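Local coordinates for apolipophorin III (PDB 1AEP), which helps load diacylglycerol into the insect blood lipoprotein lipophorin by covering its growing hydrophobic surface, and so supports lipid transport during flight, at residues H23-T28 with S100-L105. Numbering follows the deposited sequence.
Sequences HELHET and SLQSAL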
loop_
_atom_site.group_PDB
_atom_site.type_symbol
_atom_site.label_atom_id
_atom_site.label_comp_id
_atom_site.label_asym_id
_atom_site.label_seq_id
_atom_site.Cartn_x
_atom_site.Cartn_y
_atom_site.Cartn_z
ATOM N N HIS A 23 -13.484 -0.113 -2.614
ATOM C CA HIS A 23 -14.921 -0.076 -2.853
ATOM C C HIS A 23 -15.508 1.208 -2.280
ATOM O O HIS A 23 -16.293 1.906 -2.925
ATOM C CB HIS A 23 -15.681 -1.279 -2.182
ATOM C CG HIS A 23 -17.178 -1.441 -2.480
ATOM N ND1 HIS A 23 -17.640 -1.979 -3.687
ATOM C CD2 HIS A 23 -18.303 -1.139 -1.725
ATOM C CE1 HIS A 23 -18.987 -1.982 -3.650
ATOM N NE2 HIS A 23 -19.424 -1.480 -2.487
ATOM N N GLU A 24 -15.124 1.484 -1.028
ATOM C CA GLU A 24 -15.548 2.638 -0.239
ATOM C C GLU A 24 -15.172 3.988 -0.765
ATOM O O GLU A 24 -15.864 4.969 -0.500
ATOM C CB GLU A 24 -15.160 2.498 1.228
ATOM C CG GLU A 24 -16.215 1.654 1.949
ATOM C CD GLU A 24 -16.539 2.262 3.259
ATOM O OE1 GLU A 24 -17.249 3.372 3.132
ATOM O OE2 GLU A 24 -16.190 1.786 4.315
ATOM N N LEU A 25 -14.061 4.019 -1.496
ATOM C CA LEU A 25 -13.599 5.241 -2.078
ATOM C C LEU A 25 -14.739 5.940 -2.811
ATOM O O LEU A 25 -14.904 7.160 -2.722
ATOM C CB LEU A 25 -12.485 5.019 -3.075
ATOM C CG LEU A 25 -11.184 5.449 -2.411
ATOM C CD1 LEU A 25 -11.368 5.441 -0.923
ATOM C CD2 LEU A 25 -10.081 4.542 -2.954
ATOM N N HIS A 26 -15.556 5.132 -3.504
ATOM C CA HIS A 26 -16.741 5.557 -4.297
ATOM C C HIS A 26 -17.842 6.206 -3.467
ATOM O O HIS A 26 -18.735 6.879 -3.987
ATOM C CB HIS A 26 -17.469 4.398 -5.045
ATOM C CG HIS A 26 -16.686 3.747 -6.099
ATOM N ND1 HIS A 26 -16.667 2.359 -6.290
ATOM C CD2 HIS A 26 -15.895 4.303 -7.026
ATOM C CE1 HIS A 26 -15.851 2.128 -7.326
ATOM N NE2 HIS A 26 -15.367 3.281 -7.784
ATOM N N GLU A 27 -17.814 5.988 -2.176
ATOM C CA GLU A 27 -18.851 6.567 -1.383
ATOM C C GLU A 27 -18.472 7.947 -0.918
ATOM O O GLU A 27 -19.206 8.573 -0.153
ATOM C CB GLU A 27 -19.187 5.684 -0.186
ATOM C CG GLU A 27 -20.501 4.906 -0.408
ATOM C CD GLU A 27 -20.648 3.745 0.520
ATOM O OE1 GLU A 27 -21.247 4.063 1.653
ATOM O OE2 GLU A 27 -20.236 2.617 0.243
ATOM N N THR A 28 -17.299 8.401 -1.360
ATOM C CA THR A 28 -16.847 9.722 -0.978
ATOM C C THR A 28 -17.671 10.727 -1.760
ATOM O O THR A 28 -17.750 11.897 -1.415
ATOM C CB THR A 28 -15.342 10.020 -1.190
ATOM O OG1 THR A 28 -14.890 9.545 -2.432
ATOM C CG2 THR A 28 -14.485 9.481 -0.025
ATOM N N SER A 100 -6.779 8.246 -9.132
ATOM C CA SER A 100 -5.415 8.166 -8.649
ATOM C C SER A 100 -5.228 7.289 -7.408
ATOM O O SER A 100 -4.351 6.432 -7.340
ATOM C CB SER A 100 -4.885 9.591 -8.425
ATOM O OG SER A 100 -3.473 9.684 -8.539
ATOM N N LEU A 101 -6.076 7.528 -6.416
ATOM C CA LEU A 101 -5.994 6.741 -5.215
ATOM C C LEU A 101 -6.271 5.292 -5.502
ATOM O O LEU A 101 -5.494 4.421 -5.128
ATOM C CB LEU A 101 -6.992 7.208 -4.177
ATOM C CG LEU A 101 -6.252 7.599 -2.913
ATOM C CD1 LEU A 101 -7.225 7.765 -1.766
ATOM C CD2 LEU A 101 -5.206 6.559 -2.558
ATOM N N GLN A 102 -7.403 5.054 -6.150
ATOM C CA GLN A 102 -7.848 3.705 -6.500
ATOM C C GLN A 102 -6.824 2.866 -7.218
ATOM O O GLN A 102 -6.782 1.642 -7.085
ATOM C CB GLN A 102 -9.079 3.731 -7.369
ATOM C CG GLN A 102 -10.132 2.839 -6.717
ATOM C CD GLN A 102 -11.334 2.744 -7.569
ATOM O OE1 GLN A 102 -12.421 3.133 -7.139
ATOM N NE2 GLN A 102 -11.115 2.271 -8.797
ATOM N N SER A 103 -6.017 3.547 -8.000
ATOM C CA SER A 103 -4.999 2.875 -8.746
ATOM C C SER A 103 -3.831 2.612 -7.834
ATOM O O SER A 103 -3.326 1.494 -7.751
ATOM C CB SER A 103 -4.638 3.660 -10.006
ATOM O OG SER A 103 -3.286 4.083 -9.993
ATOM N N ALA A 104 -3.426 3.670 -7.134
ATOM C CA ALA A 104 -2.335 3.555 -6.214
ATOM C C ALA A 104 -2.561 2.353 -5.310
ATOM O O ALA A 104 -1.687 1.520 -5.152
ATOM C CB ALA A 104 -2.146 4.867 -5.479
ATOM N N LEU A 105 -3.773 2.236 -4.770
ATOM C CA LEU A 105 -4.112 1.139 -3.897
ATOM C C LEU A 105 -3.951 -0.195 -4.574
ATOM O O LEU A 105 -3.386 -1.161 -4.047
ATOM C CB LEU A 105 -5.546 1.235 -3.354
ATOM C CG LEU A 105 -5.791 2.268 -2.246
ATOM C CD1 LEU A 105 -7.277 2.242 -1.929
ATOM C CD2 LEU A 105 -5.059 1.917 -0.948
#
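Leu25, on helix 7-25, sends its CD2 methyl toward Leu101 and Leu105 of helix 94-121. It meets Leu105 tip to tip, CD2 of Leu25 lying 3.8 Å from CD1 of Leu105, while Leu101 presents its CB, 4.3 Å from the same methyl. A branched, wholly apolar chain suits these buried places: Leu25 also touches Ile152 and Leu105 touches Phe48, so helices 131-154 and 36-63 complete the core around it. CG of Gln102 lies alongside the CD2 methyl of Leu25, 4.1 Å away, the two chains running in opposite directions, and the chain, extended beyond CG (chi2 -176°), carries the amide out to His26. The His26 CG stands anti to the carbonyl carbon (chi1 -65°), which brings NE2 within 3.0 Å of OE1 of Gln102, but obliquely to the ring and at an angle too poor for a hydrogen bond; ring and amide planes stand 82° apart. Polar groups suit this margin, where His26 is exposed. Shortening Gln102 to an alanine removes CG and the amide, and is likely to uncover the Leu25 methyl on that side. The contact thus rests on apolar packing bordered by polar groups, as expected of an amphipathic helix bundle whose apolar faces probably turn to lipid.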